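Local atomic coordinates of HTH-type transcriptional regulator LysG (Mycobacterium tuberculosis, PDB entry 3ISP), a protein that binds DNA as a LysR-type transcriptional regulator and probably activates expression of the exporter LysE while repressing its own. Residues 191-196 against 229-234. Numbering follows the deposited sequence.
Sequences PSLAWN and AAARAG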
loop_
_atom_site.group_PDB
_atom_site.type_symbol
_atom_site.label_atom_id
_atom_site.label_comp_id
_atom_site.label_asym_id
_atom_site.label_seq_id
_atom_site.Cartn_x
_atom_site.Cartn_y
_atom_site.Cartn_z
ATOM N N PRO A 191 -2.012 28.597 -8.918
ATOM C CA PRO A 191 -1.342 27.373 -8.468
ATOM C C PRO A 191 -1.158 27.345 -6.953
ATOM O O PRO A 191 -0.671 28.315 -6.380
ATOM C CB PRO A 191 0.023 27.449 -9.168
ATOM C CG PRO A 191 -0.219 28.289 -10.357
ATOM C CD PRO A 191 -1.211 29.325 -9.914
ATOM N N SER A 192 -1.538 26.250 -6.306
ATOM C CA SER A 192 -1.222 26.094 -4.886
ATOM C C SER A 192 0.002 25.198 -4.703
ATOM O O SER A 192 0.416 24.498 -5.619
ATOM C CB SER A 192 -2.417 25.552 -4.092
ATOM O OG SER A 192 -2.630 24.178 -4.360
ATOM N N LEU A 193 0.586 25.239 -3.515
ATOM C CA LEU A 193 1.669 24.336 -3.171
ATOM C C LEU A 193 1.188 23.207 -2.255
ATOM O O LEU A 193 -0.007 23.056 -1.988
ATOM C CB LEU A 193 2.775 25.106 -2.468
ATOM C CG LEU A 193 3.340 26.310 -3.195
ATOM C CD1 LEU A 193 4.510 26.869 -2.409
ATOM C CD2 LEU A 193 3.752 25.902 -4.597
ATOM N N ALA A 194 2.144 22.431 -1.769
ATOM C CA ALA A 194 1.877 21.307 -0.893
ATOM C C ALA A 194 3.143 20.465 -0.765
ATOM O O ALA A 194 3.962 20.423 -1.683
ATOM C CB ALA A 194 0.733 20.469 -1.427
ATOM N N TRP A 195 3.300 19.802 0.373
ATOM C CA TRP A 195 4.446 18.935 0.583
ATOM C C TRP A 195 4.297 17.645 -0.196
ATOM O O TRP A 195 5.286 17.066 -0.650
ATOM C CB TRP A 195 4.627 18.633 2.073
ATOM C CG TRP A 195 5.313 19.735 2.776
ATOM C CD1 TRP A 195 4.924 21.050 2.828
ATOM C CD2 TRP A 195 6.524 19.644 3.522
ATOM N NE1 TRP A 195 5.831 21.782 3.561
ATOM C CE2 TRP A 195 6.822 20.941 3.999
ATOM C CE3 TRP A 195 7.389 18.597 3.829
ATOM C CZ2 TRP A 195 7.941 21.208 4.773
ATOM C CZ3 TRP A 195 8.509 18.870 4.595
ATOM C CH2 TRP A 195 8.771 20.167 5.062
ATOM N N ASN A 196 3.053 17.208 -0.347
ATOM C CA ASN A 196 2.738 15.970 -1.052
ATOM C C ASN A 196 1.236 15.717 -1.032
ATOM O O ASN A 196 0.467 16.592 -0.638
ATOM C CB ASN A 196 3.497 14.791 -0.441
ATOM C CG ASN A 196 3.219 14.630 1.031
ATOM O OD1 ASN A 196 2.077 14.428 1.443
ATOM N ND2 ASN A 196 4.261 14.719 1.836
ATOM N N ALA A 229 11.546 27.803 -1.029
ATOM C CA ALA A 229 11.988 28.326 -2.321
ATOM C C ALA A 229 10.827 28.378 -3.314
ATOM O O ALA A 229 10.638 29.367 -4.006
ATOM C CB ALA A 229 13.146 27.508 -2.879
ATOM N N ALA A 230 10.047 27.310 -3.372
ATOM C CA ALA A 230 8.851 27.297 -4.200
ATOM C C ALA A 230 8.029 28.568 -4.000
ATOM O O ALA A 230 7.703 29.264 -4.964
ATOM C CB ALA A 230 8.014 26.070 -3.897
ATOM N N ALA A 231 7.689 28.865 -2.747
ATOM C CA ALA A 231 6.850 30.018 -2.462
ATOM C C ALA A 231 7.595 31.296 -2.795
ATOM O O ALA A 231 7.049 32.181 -3.443
ATOM C CB ALA A 231 6.403 30.026 -1.018
ATOM N N ARG A 232 8.843 31.394 -2.353
ATOM C CA ARG A 232 9.636 32.580 -2.634
ATOM C C ARG A 232 9.780 32.808 -4.145
ATOM O O ARG A 232 9.827 33.944 -4.603
ATOM C CB ARG A 232 10.999 32.487 -1.963
ATOM C CG ARG A 232 11.017 32.989 -0.537
ATOM C CD ARG A 232 12.427 32.909 0.044
ATOM N NE ARG A 232 12.477 33.294 1.453
ATOM C CZ ARG A 232 12.472 34.551 1.898
ATOM N NH1 ARG A 232 12.412 35.563 1.043
ATOM N NH2 ARG A 232 12.522 34.795 3.204
ATOM N N ALA A 233 9.826 31.717 -4.905
ATOM C CA ALA A 233 9.928 31.748 -6.357
ATOM C C ALA A 233 8.563 31.803 -7.075
ATOM O O ALA A 233 8.420 31.335 -8.204
ATOM C CB ALA A 233 10.724 30.550 -6.834
ATOM N N GLY A 234 7.561 32.363 -6.415
ATOM C CA GLY A 234 6.250 32.534 -7.009
ATOM C C GLY A 234 5.573 31.354 -7.684
ATOM O O GLY A 234 4.640 31.544 -8.459
#
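Leu193 reaches from the loop before helix 201-210 to the last turn of helix 224-232 and meets it chiefly with one methyl, CD1. This CD1 sits between two neighbouring alanine methyls, 3.9 Å from Ala230 CB and 3.9 Å from Ala231 CB. It also rests against the helix backbone, 3.8 Å from Ala231 N. The CB of Ala230 points at the loop, while that of Ala231 stands off to one side. Leu193 CG is turned anti to the carbonyl carbon (chi1 -55°), and chi2 of -175° then sends CD1 on to the helix. The short alanine side chains let this leucine branch lie close. The helix stops just beyond the contact in a Schellman motif. There Gly234 N, at a residue of positive phi, donates a hydrogen bond to Ala231 O (3.0 Å), and the N-H of the residue after Gly234 is hydrogen-bonded to Ala230 O. The backbone of Leu193 is hydrogen-bonded to Trp237, past the same helix end. The contact lies within the LysR substrate-binding domain, of the periplasmic-binding-protein clan. Beside it, Pro191, Ala229 and Ala233 pack on Arg94, Ser111 and Asp115 of the second subunit, respectively. All three touching residues are buried. They meet by van der Waals packing, without hydrogen bond or charge pair, in a small, non-directional contact that probably contributes through dispersion and exclusion of water.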